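Local structure of oxalate biosynthetic component 1 (Burkholderia thailandensis, 5IKY) at residues A68-T73 and N91-S96; T520-D523 and S528-D531; P694-S699 and V704-L709. The protein produces oxalate under quorum-sensing control, as a bifunctional enzyme that unites a serine hydrolase having an unusual oxyanion hole with an additional lyase activity. All blocks are in the same frame, centred on the assembly; numbering follows the deposited sequence.

Contact 1: residues A68-T73 and N91-S96; sequences APIDLT and NGWTPS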
ATOM      1  N   ALA A  68      12.655 -36.716  22.191  1.00 61.56           N
ATOM      2  CA  ALA A  68      11.520 -37.632  22.233  1.00 61.87           C
ATOM      3  C   ALA A  68      12.014 -39.001  22.689  1.00 63.21           C
ATOM      4  O   ALA A  68      13.136 -39.389  22.367  1.00 69.00           O
ATOM      5  CB  ALA A  68      10.847 -37.722  20.873  1.00 60.59           C
ATOM      6  N   PRO A  69      11.187 -39.739  23.445  1.00 64.22           N
ATOM      7  CA  PRO A  69      11.653 -41.032  23.955  1.00 66.04           C
ATOM      8  C   PRO A  69      11.874 -42.036  22.831  1.00 66.74           C
ATOM      9  O   PRO A  69      11.168 -42.001  21.825  1.00 64.27           O
ATOM     10  CB  PRO A  69      10.517 -41.479  24.877  1.00 66.62           C
ATOM     11  CG  PRO A  69       9.309 -40.807  24.332  1.00 65.48           C
ATOM     12  CD  PRO A  69       9.785 -39.477  23.809  1.00 64.17           C
ATOM     13  N   ILE A  70      12.853 -42.913  23.004  1.00 71.24           N
ATOM     14  CA  ILE A  70      13.133 -43.939  22.012  1.00 72.00           C
ATOM     15  C   ILE A  70      12.759 -45.319  22.534  1.00 72.28           C
ATOM     16  O   ILE A  70      13.422 -45.853  23.423  1.00 83.54           O
ATOM     17  CB  ILE A  70      14.617 -43.951  21.609  1.00 70.61           C
ATOM     18  CG1 ILE A  70      15.064 -42.558  21.169  1.00 66.35           C
ATOM     19  CG2 ILE A  70      14.855 -44.969  20.509  1.00 69.99           C
ATOM     20  CD1 ILE A  70      16.533 -42.472  20.827  1.00 75.58           C
ATOM     21  N   ASP A  71      11.694 -45.890  21.983  1.00 78.89           N
ATOM     22  CA  ASP A  71      11.303 -47.251  22.323  1.00 77.83           C
ATOM     23  C   ASP A  71      11.862 -48.207  21.277  1.00 75.07           C
ATOM     24  O   ASP A  71      11.429 -48.195  20.128  1.00 87.52           O
ATOM     25  CB  ASP A  71       9.779 -47.378  22.410  1.00 68.77           C
ATOM     26  CG  ASP A  71       9.339 -48.612  23.185  1.00 96.58           C
ATOM     27  OD1 ASP A  71      10.159 -49.537  23.367  1.00 83.11           O
ATOM     28  OD2 ASP A  71       8.164 -48.654  23.611  1.00104.31           O
ATOM     29  N   LEU A  72      12.824 -49.032  21.677  1.00 93.88           N
ATOM     30  CA  LEU A  72      13.472 -49.957  20.751  1.00 92.30           C
ATOM     31  C   LEU A  72      12.514 -51.037  20.259  1.00100.44           C
ATOM     32  O   LEU A  72      12.787 -51.715  19.268  1.00109.12           O
ATOM     33  CB  LEU A  72      14.696 -50.599  21.405  1.00 86.85           C
ATOM     34  CG  LEU A  72      15.877 -49.657  21.646  1.00 77.77           C
ATOM     35  CD1 LEU A  72      17.066 -50.413  22.211  1.00 75.97           C
ATOM     36  CD2 LEU A  72      16.256 -48.944  20.360  1.00 75.85           C
ATOM     37  N   THR A  73      11.392 -51.193  20.957  1.00103.46           N
ATOM     38  CA  THR A  73      10.349 -52.123  20.543  1.00107.43           C
ATOM     39  C   THR A  73       9.745 -51.683  19.210  1.00118.35           C
ATOM     40  O   THR A  73       9.280 -52.506  18.420  1.00119.96           O
ATOM     41  CB  THR A  73       9.240 -52.233  21.608  1.00 92.53           C
ATOM     42  OG1 THR A  73       9.833 -52.445  22.896  1.00 91.16           O
ATOM     43  CG2 THR A  73       8.297 -53.383  21.293  1.00 86.18           C
ATOM     44  N   ASN A  91      25.936 -39.442  24.417  1.00118.93           N
ATOM     45  CA  ASN A  91      25.146 -38.301  23.969  1.00100.82           C
ATOM     46  C   ASN A  91      24.006 -37.976  24.935  1.00 94.38           C
ATOM     47  O   ASN A  91      23.097 -37.218  24.597  1.00 87.25           O
ATOM     48  CB  ASN A  91      24.584 -38.551  22.567  1.00109.63           C
ATOM     49  CG  ASN A  91      25.594 -38.271  21.473  1.00124.83           C
ATOM     50  OD1 ASN A  91      26.550 -37.522  21.675  1.00153.88           O
ATOM     51  ND2 ASN A  91      25.370 -38.851  20.295  1.00 96.56           N
ATOM     52  N   GLY A  92      24.051 -38.568  26.124  1.00 86.86           N
ATOM     53  CA  GLY A  92      23.164 -38.178  27.207  1.00 75.23           C
ATOM     54  C   GLY A  92      21.832 -38.898  27.320  1.00 78.75           C
ATOM     55  O   GLY A  92      20.875 -38.351  27.867  1.00 78.45           O
ATOM     56  N   TRP A  93      21.765 -40.127  26.819  1.00 75.31           N
ATOM     57  CA  TRP A  93      20.546 -40.921  26.940  1.00 81.00           C
ATOM     58  C   TRP A  93      20.702 -42.020  27.988  1.00 86.47           C
ATOM     59  O   TRP A  93      21.736 -42.683  28.053  1.00 98.95           O
ATOM     60  CB  TRP A  93      20.169 -41.537  25.591  1.00 84.27           C
ATOM     61  CG  TRP A  93      19.823 -40.530  24.536  1.00 80.95           C
ATOM     62  CD1 TRP A  93      20.693 -39.741  23.842  1.00 74.33           C
ATOM     63  CD2 TRP A  93      18.515 -40.216  24.044  1.00 80.70           C
ATOM     64  NE1 TRP A  93      20.006 -38.950  22.953  1.00 82.36           N
ATOM     65  CE2 TRP A  93      18.668 -39.223  23.056  1.00 83.88           C
ATOM     66  CE3 TRP A  93      17.229 -40.676  24.343  1.00 77.05           C
ATOM     67  CZ2 TRP A  93      17.586 -38.680  22.369  1.00 82.48           C
ATOM     68  CZ3 TRP A  93      16.156 -40.137  23.659  1.00 71.42           C
ATOM     69  CH2 TRP A  93      16.340 -39.149  22.685  1.00 80.05           C
ATOM     70  N   THR A  94      19.675 -42.207  28.810  1.00 73.69           N
ATOM     71  CA  THR A  94      19.669 -43.302  29.775  1.00 87.22           C
ATOM     72  C   THR A  94      18.572 -44.300  29.439  1.00 82.13           C
ATOM     73  O   THR A  94      17.453 -43.911  29.102  1.00 85.09           O
ATOM     74  CB  THR A  94      19.471 -42.803  31.217  1.00 91.01           C
ATOM     75  OG1 THR A  94      18.233 -42.088  31.313  1.00101.39           O
ATOM     76  CG2 THR A  94      20.617 -41.897  31.631  1.00 95.10           C
ATOM     77  N   PRO A  95      18.892 -45.599  29.528  1.00 88.80           N
ATOM     78  CA  PRO A  95      17.933 -46.658  29.210  1.00 83.40           C
ATOM     79  C   PRO A  95      17.013 -46.983  30.379  1.00 84.86           C
ATOM     80  O   PRO A  95      17.332 -46.699  31.532  1.00 80.19           O
ATOM     81  CB  PRO A  95      18.834 -47.846  28.884  1.00 81.34           C
ATOM     82  CG  PRO A  95      20.022 -47.638  29.753  1.00 78.82           C
ATOM     83  CD  PRO A  95      20.221 -46.144  29.860  1.00 80.96           C
ATOM     84  N   SER A  96      15.872 -47.580  30.065  1.00 90.35           N
ATOM     85  CA  SER A  96      14.926 -48.025  31.074  1.00 78.84           C
ATOM     86  C   SER A  96      14.118 -49.168  30.476  1.00 96.05           C
ATOM     87  O   SER A  96      12.935 -49.021  30.160  1.00 81.56           O
ATOM     88  CB  SER A  96      14.021 -46.877  31.523  1.00 78.19           C
ATOM     89  OG  SER A  96      13.066 -47.313  32.473  1.00 91.96           O
TER
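I70 and W93 lie on the two outer strands of a three-stranded antiparallel sheet, with strand 99-102 running between them, and the closest CA atoms, those of I70 and P95, are 9.1 Å apart. The gap is bridged by W93, whose side chain sets out toward segment 68-73 and is crossed at about a right angle by that of I70. I70 CD1 sits over one face of the indole, 3.9 Å from the centroid of its six-membered ring and 18° off the ring normal, a CH-pi contact. With chi1 at -53°, CG1 of I70 turns beside the backbone N and carries this methyl over the ring; CG1 itself touches W93 CZ3 at 3.6 Å. A68 approaches differently, its carbonyl O lying in the ring plane at the edge, 3.2 Å from W93 CH2. The indole also packs on L88 of helix 82-90, which closes in a Schellman motif with G92 as its C-prime residue, and on W100 and R102 of the central strand. Apolar packing over the ring face therefore carries this join, while the carbonyl oxygen facing the electropositive C-H rim is consistent with a modest electrostatic attraction.

Contact 2: residues T520-D523 and S528-D531; sequences TLRD and SRPD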
ATOM      1  N   THR A 520       1.655   4.506 -11.980  1.00 42.62           N
ATOM      2  CA  THR A 520       2.365   5.294 -12.979  1.00 45.51           C
ATOM      3  C   THR A 520       2.885   4.403 -14.103  1.00 50.45           C
ATOM      4  O   THR A 520       2.821   4.769 -15.279  1.00 60.54           O
ATOM      5  CB  THR A 520       3.539   6.067 -12.347  1.00 44.27           C
ATOM      6  OG1 THR A 520       3.053   6.881 -11.274  1.00 54.56           O
ATOM      7  CG2 THR A 520       4.236   6.942 -13.379  1.00 39.55           C
ATOM      8  N   LEU A 521       3.385   3.227 -13.738  1.00 44.00           N
ATOM      9  CA  LEU A 521       3.973   2.316 -14.711  1.00 47.11           C
ATOM     10  C   LEU A 521       2.918   1.763 -15.662  1.00 48.51           C
ATOM     11  O   LEU A 521       3.184   1.584 -16.853  1.00 44.96           O
ATOM     12  CB  LEU A 521       4.702   1.170 -14.005  1.00 41.85           C
ATOM     13  CG  LEU A 521       5.530   0.264 -14.921  1.00 45.35           C
ATOM     14  CD1 LEU A 521       6.490   1.090 -15.759  1.00 37.75           C
ATOM     15  CD2 LEU A 521       6.292  -0.765 -14.111  1.00 37.23           C
ATOM     16  N   ARG A 522       1.723   1.503 -15.140  1.00 36.94           N
ATOM     17  CA  ARG A 522       0.631   1.007 -15.972  1.00 56.24           C
ATOM     18  C   ARG A 522       0.299   2.006 -17.079  1.00 48.22           C
ATOM     19  O   ARG A 522      -0.118   1.615 -18.169  1.00 56.14           O
ATOM     20  CB  ARG A 522      -0.614   0.709 -15.128  1.00 36.52           C
ATOM     21  CG  ARG A 522      -0.403  -0.378 -14.089  1.00 52.79           C
ATOM     22  CD  ARG A 522      -1.706  -0.790 -13.427  1.00 36.24           C
ATOM     23  NE  ARG A 522      -2.400  -1.793 -14.222  1.00 61.95           N
ATOM     24  CZ  ARG A 522      -2.424  -3.088 -13.936  1.00 53.56           C
ATOM     25  NH1 ARG A 522      -1.813  -3.545 -12.850  1.00 45.70           N
ATOM     26  NH2 ARG A 522      -3.082  -3.923 -14.724  1.00 70.04           N
ATOM     27  N   ASP A 523       0.495   3.292 -16.801  1.00 47.13           N
ATOM     28  CA  ASP A 523       0.319   4.321 -17.823  1.00 43.70           C
ATOM     29  C   ASP A 523       1.446   4.262 -18.850  1.00 54.37           C
ATOM     30  O   ASP A 523       1.201   4.346 -20.052  1.00 50.55           O
ATOM     31  CB  ASP A 523       0.254   5.717 -17.199  1.00 38.21           C
ATOM     32  CG  ASP A 523      -1.018   5.945 -16.398  1.00 69.69           C
ATOM     33  OD1 ASP A 523      -1.953   5.121 -16.508  1.00 55.90           O
ATOM     34  OD2 ASP A 523      -1.087   6.959 -15.672  1.00 60.60           O
ATOM     35  N   SER A 528      -3.368   0.491 -18.044  1.00 46.29           N
ATOM     36  CA  SER A 528      -4.217   1.099 -17.025  1.00 54.15           C
ATOM     37  C   SER A 528      -5.409   0.201 -16.704  1.00 46.99           C
ATOM     38  O   SER A 528      -5.931  -0.487 -17.579  1.00 40.49           O
ATOM     39  CB  SER A 528      -4.696   2.479 -17.478  1.00 49.31           C
ATOM     40  OG  SER A 528      -5.447   2.387 -18.676  1.00 78.11           O
ATOM     41  N   ARG A 529      -5.816   0.200 -15.440  1.00 42.45           N
ATOM     42  CA  ARG A 529      -6.955  -0.593 -14.988  1.00 36.59           C
ATOM     43  C   ARG A 529      -8.251  -0.097 -15.626  1.00 50.94           C
ATOM     44  O   ARG A 529      -8.353   1.076 -15.988  1.00 42.94           O
ATOM     45  CB  ARG A 529      -7.059  -0.542 -13.461  1.00 46.43           C
ATOM     46  CG  ARG A 529      -6.043  -1.406 -12.733  1.00 41.80           C
ATOM     47  CD  ARG A 529      -6.128  -2.842 -13.196  1.00 39.19           C
ATOM     48  NE  ARG A 529      -5.413  -3.755 -12.309  1.00 42.36           N
ATOM     49  CZ  ARG A 529      -5.116  -5.011 -12.623  1.00 39.67           C
ATOM     50  NH1 ARG A 529      -5.458  -5.496 -13.811  1.00 38.50           N
ATOM     51  NH2 ARG A 529      -4.466  -5.778 -11.762  1.00 55.64           N
ATOM     52  N   PRO A 530      -9.243  -0.991 -15.775  1.00 54.09           N
ATOM     53  CA  PRO A 530     -10.524  -0.637 -16.401  1.00 43.80           C
ATOM     54  C   PRO A 530     -11.238   0.553 -15.754  1.00 51.43           C
ATOM     55  O   PRO A 530     -11.765   1.400 -16.477  1.00 60.03           O
ATOM     56  CB  PRO A 530     -11.354  -1.914 -16.236  1.00 37.28           C
ATOM     57  CG  PRO A 530     -10.342  -3.008 -16.196  1.00 43.79           C
ATOM     58  CD  PRO A 530      -9.155  -2.432 -15.475  1.00 36.64           C
ATOM     59  N   ASP A 531     -11.258   0.624 -14.425  1.00 53.14           N
ATOM     60  CA  ASP A 531     -11.970   1.704 -13.746  1.00 52.65           C
ATOM     61  C   ASP A 531     -11.252   3.043 -13.932  1.00 49.36           C
ATOM     62  O   ASP A 531     -11.895   4.084 -14.068  1.00 47.79           O
ATOM     63  CB  ASP A 531     -12.157   1.382 -12.254  1.00 42.43           C
ATOM     64  CG  ASP A 531     -10.842   1.269 -11.501  1.00 68.06           C
ATOM     65  OD1 ASP A 531      -9.829   0.871 -12.113  1.00 65.57           O
ATOM     66  OD2 ASP A 531     -10.826   1.565 -10.284  1.00 58.36           O
TER
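R522 and R529 stack through their guanidinium groups, whose centres are 3.5 Å apart and whose planes are inclined by 27°. The overlap is offset: NE of R529 lies over one face of the R522 group, and NH2 of R522 lies above the R529 group toward its rim. A bend at chi3 (85°) turns the R522 guanidinium flat against its partner, and a bend at chi2 (-56°) brings R529 round to meet it. NH2 of R522 comes to 3.0 Å from NH1 of R529, but both are donors; this is a contact of like charges, held by the stack and by acceptors outside the two segments.

Among the polar partners, D309 is shared, forming a salt bridge with R522 NH2 and a long, weak ion pair with R529 NH1; its charge would offset part of that on the arginines. Backbone carbonyls take further N-H groups: M527 and S273 accept from R522 NE and NH1, and P272 from R529 NE. The pair thus ties the turn between helices 518-524 and 530-541, where R529 is the N-cap residue, to the approaches to two adjacent parallel strands, 275-278 and 310-313, of a TIM-barrel-like sheet.

Van der Waals contacts complete the turn. CB of R522 lies 4.1 Å from S528 CA, and S528 CB is 3.9 Å from OD1 of D523, whose OD2 makes a salt bridge to R536.

Contact 3: residues P694-S699 and V704-L709; sequences PCRYNS and VVNLGL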
ATOM      1  N   PRO A 694     -11.864   7.637  -8.041  1.00 58.45           N
ATOM      2  CA  PRO A 694     -10.608   8.165  -7.495  1.00 60.98           C
ATOM      3  C   PRO A 694     -10.479   7.920  -5.997  1.00 55.12           C
ATOM      4  O   PRO A 694     -11.478   7.990  -5.283  1.00 67.68           O
ATOM      5  CB  PRO A 694     -10.693   9.671  -7.784  1.00 50.37           C
ATOM      6  CG  PRO A 694     -11.771   9.822  -8.799  1.00 56.38           C
ATOM      7  CD  PRO A 694     -12.739   8.723  -8.516  1.00 52.46           C
ATOM      8  N   CYS A 695      -9.263   7.627  -5.545  1.00 56.59           N
ATOM      9  CA  CYS A 695      -8.957   7.475  -4.124  1.00 50.09           C
ATOM     10  C   CYS A 695      -9.823   6.413  -3.445  1.00 54.02           C
ATOM     11  O   CYS A 695     -10.451   6.663  -2.417  1.00 71.27           O
ATOM     12  CB  CYS A 695      -9.106   8.819  -3.414  1.00 55.13           C
ATOM     13  SG  CYS A 695      -8.092  10.121  -4.148  1.00 64.77           S
ATOM     14  N   ARG A 696      -9.841   5.225  -4.040  1.00 56.54           N
ATOM     15  CA  ARG A 696     -10.552   4.072  -3.503  1.00 47.53           C
ATOM     16  C   ARG A 696      -9.794   3.432  -2.340  1.00 61.16           C
ATOM     17  O   ARG A 696      -8.583   3.606  -2.206  1.00 67.86           O
ATOM     18  CB  ARG A 696     -10.755   3.026  -4.601  1.00 57.48           C
ATOM     19  CG  ARG A 696     -12.128   2.970  -5.226  1.00 74.23           C
ATOM     20  CD  ARG A 696     -12.148   1.886  -6.297  1.00 89.13           C
ATOM     21  NE  ARG A 696     -11.558   0.639  -5.813  1.00 99.33           N
ATOM     22  CZ  ARG A 696     -10.654  -0.076  -6.479  1.00 85.41           C
ATOM     23  NH1 ARG A 696     -10.231   0.324  -7.670  1.00 82.88           N
ATOM     24  NH2 ARG A 696     -10.175  -1.196  -5.955  1.00 72.56           N
ATOM     25  N   TYR A 697     -10.512   2.684  -1.508  1.00 55.96           N
ATOM     26  CA  TYR A 697      -9.873   1.775  -0.565  1.00 54.91           C
ATOM     27  C   TYR A 697      -9.639   0.442  -1.255  1.00 55.78           C
ATOM     28  O   TYR A 697     -10.361   0.086  -2.187  1.00 53.30           O
ATOM     29  CB  TYR A 697     -10.733   1.554   0.683  1.00 42.98           C
ATOM     30  CG  TYR A 697     -10.717   2.679   1.688  1.00 53.53           C
ATOM     31  CD1 TYR A 697      -9.566   2.983   2.404  1.00 59.93           C
ATOM     32  CD2 TYR A 697     -11.864   3.419   1.946  1.00 51.35           C
ATOM     33  CE1 TYR A 697      -9.554   4.010   3.333  1.00 56.76           C
ATOM     34  CE2 TYR A 697     -11.862   4.443   2.870  1.00 56.51           C
ATOM     35  CZ  TYR A 697     -10.707   4.735   3.561  1.00 55.94           C
ATOM     36  OH  TYR A 697     -10.710   5.757   4.482  1.00 71.86           O
ATOM     37  N   ASN A 698      -8.638  -0.302  -0.800  1.00 47.84           N
ATOM     38  CA  ASN A 698      -8.521  -1.695  -1.199  1.00 57.86           C
ATOM     39  C   ASN A 698      -9.503  -2.517  -0.363  1.00 57.66           C
ATOM     40  O   ASN A 698     -10.192  -1.968   0.498  1.00 67.00           O
ATOM     41  CB  ASN A 698      -7.084  -2.200  -1.047  1.00 48.82           C
ATOM     42  CG  ASN A 698      -6.566  -2.080   0.371  1.00 61.55           C
ATOM     43  OD1 ASN A 698      -7.146  -1.383   1.203  1.00 67.20           O
ATOM     44  ND2 ASN A 698      -5.456  -2.752   0.646  1.00 48.30           N
ATOM     45  N   SER A 699      -9.567  -3.819  -0.614  1.00 52.35           N
ATOM     46  CA  SER A 699     -10.639  -4.658  -0.080  1.00 53.35           C
ATOM     47  C   SER A 699     -10.783  -4.644   1.447  1.00 60.28           C
ATOM     48  O   SER A 699     -11.898  -4.735   1.959  1.00 73.14           O
ATOM     49  CB  SER A 699     -10.450  -6.098  -0.561  1.00 54.14           C
ATOM     50  OG  SER A 699      -9.157  -6.581  -0.239  1.00 65.93           O
ATOM     51  N   VAL A 704      -4.843   3.029   0.085  1.00 64.66           N
ATOM     52  CA  VAL A 704      -5.644   3.860  -0.802  1.00 56.94           C
ATOM     53  C   VAL A 704      -5.096   3.770  -2.222  1.00 60.89           C
ATOM     54  O   VAL A 704      -3.898   3.939  -2.442  1.00 62.17           O
ATOM     55  CB  VAL A 704      -5.661   5.331  -0.342  1.00 54.90           C
ATOM     56  CG1 VAL A 704      -6.629   6.139  -1.186  1.00 61.78           C
ATOM     57  CG2 VAL A 704      -6.039   5.421   1.130  1.00 58.84           C
ATOM     58  N   VAL A 705      -5.976   3.499  -3.182  1.00 66.63           N
ATOM     59  CA  VAL A 705      -5.560   3.316  -4.569  1.00 57.08           C
ATOM     60  C   VAL A 705      -6.167   4.376  -5.485  1.00 61.61           C
ATOM     61  O   VAL A 705      -6.999   5.172  -5.053  1.00 63.85           O
ATOM     62  CB  VAL A 705      -5.945   1.916  -5.086  1.00 65.04           C
ATOM     63  CG1 VAL A 705      -5.511   0.849  -4.094  1.00 66.91           C
ATOM     64  CG2 VAL A 705      -7.438   1.832  -5.329  1.00 72.32           C
ATOM     65  N   ASN A 706      -5.739   4.371  -6.748  1.00 52.88           N
ATOM     66  CA  ASN A 706      -6.182   5.338  -7.756  1.00 44.25           C
ATOM     67  C   ASN A 706      -5.924   6.780  -7.334  1.00 53.20           C
ATOM     68  O   ASN A 706      -6.792   7.644  -7.463  1.00 59.81           O
ATOM     69  CB  ASN A 706      -7.667   5.147  -8.079  1.00 39.81           C
ATOM     70  CG  ASN A 706      -7.958   3.798  -8.708  1.00 49.79           C
ATOM     71  OD1 ASN A 706      -7.069   3.162  -9.278  1.00 52.92           O
ATOM     72  ND2 ASN A 706      -9.211   3.357  -8.616  1.00 39.82           N
ATOM     73  N   LEU A 707      -4.716   7.030  -6.838  1.00 52.80           N
ATOM     74  CA  LEU A 707      -4.319   8.360  -6.393  1.00 55.47           C
ATOM     75  C   LEU A 707      -3.831   9.221  -7.552  1.00 56.93           C
ATOM     76  O   LEU A 707      -3.718  10.440  -7.428  1.00 62.40           O
ATOM     77  CB  LEU A 707      -3.226   8.257  -5.329  1.00 62.27           C
ATOM     78  CG  LEU A 707      -3.617   7.522  -4.051  1.00 63.50           C
ATOM     79  CD1 LEU A 707      -2.416   7.369  -3.132  1.00 72.45           C
ATOM     80  CD2 LEU A 707      -4.736   8.272  -3.356  1.00 59.40           C
ATOM     81  N   GLY A 708      -3.544   8.579  -8.679  1.00 54.58           N
ATOM     82  CA  GLY A 708      -3.000   9.267  -9.835  1.00 47.33           C
ATOM     83  C   GLY A 708      -3.992  10.176 -10.533  1.00 56.83           C
ATOM     84  O   GLY A 708      -3.609  11.204 -11.093  1.00 60.00           O
ATOM     85  N   LEU A 709      -5.268   9.800 -10.496  1.00 44.04           N
ATOM     86  CA  LEU A 709      -6.322  10.557 -11.171  1.00 47.25           C
ATOM     87  C   LEU A 709      -6.382  12.022 -10.728  1.00 55.18           C
ATOM     88  O   LEU A 709      -6.761  12.891 -11.511  1.00 56.31           O
ATOM     89  CB  LEU A 709      -7.679   9.892 -10.940  1.00 41.25           C
ATOM     90  CG  LEU A 709      -7.824   8.466 -11.476  1.00 47.48           C
ATOM     91  CD1 LEU A 709      -9.193   7.898 -11.132  1.00 40.54           C
ATOM     92  CD2 LEU A 709      -7.585   8.424 -12.983  1.00 40.09           C
TER
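R696 and V705 form the antiparallel hydrogen-bonded pair at the heart of this contact: V705 N donates to R696 O at 2.8 Å, nearly straight at 165°, while the return bond from R696 N to V705 O is weak. Beyond the strands, C695 N donates to N706 O at 3.1 Å, approaching from above the carbonyl plane. On the face bearing R696 and V705, the valine CG2 touches R696 CB at 3.6 Å and also sits over the centre of the guanidinium, 3.9 Å above its plane, because a bend at chi3 (47°) folds the arginine back across the methyl. On the other face, V704 CG1 rests against R696 O at 3.4 Å. Farther along, SG of C695 meets CD2 of L707 at 3.9 Å, and the P694 ring packs crosswise on CD1 of L709.

The next shell fixes the polar ends. D531 OD2 takes both a salt bridge from R696 NH1 and a hydrogen bond from N706 ND2, holding two donors side by side on one oxygen; ND2 also reaches I693 O. E519 accepts from the backbone N of N706 and of G708. Helix 998-1002 covers Y697, V704 and L707, and N698 OD1 accepts from the backbone N of S702 and N703, bracing the connecting loop. Strands 696-697 and 704-705, two residues each, make a short beta hairpin in the cap domain.

The three contacts follow one another along the chain. Contact 1 stands apart in the small antiparallel sheet of the N-terminal domain, its centre 64 Å from that of contact 2 and 62 Å from that of contact 3. The latter two are neighbours, with centres 12 Å apart, and D531 joins them: it lies in the first turn of helix 530-541 in contact 2 and binds the hairpin of contact 3. Contact 2 abuts the parallel, TIM-barrel-like sheet, whereas the hairpin also packs on helix 998-1002 in the C-terminal alpha/beta-hydrolase region. Contacts 2 and 3 thus probably lie where the TIM-barrel-like and alpha/beta-hydrolase parts of the bifunctional enzyme meet, and contact 1 at its periphery.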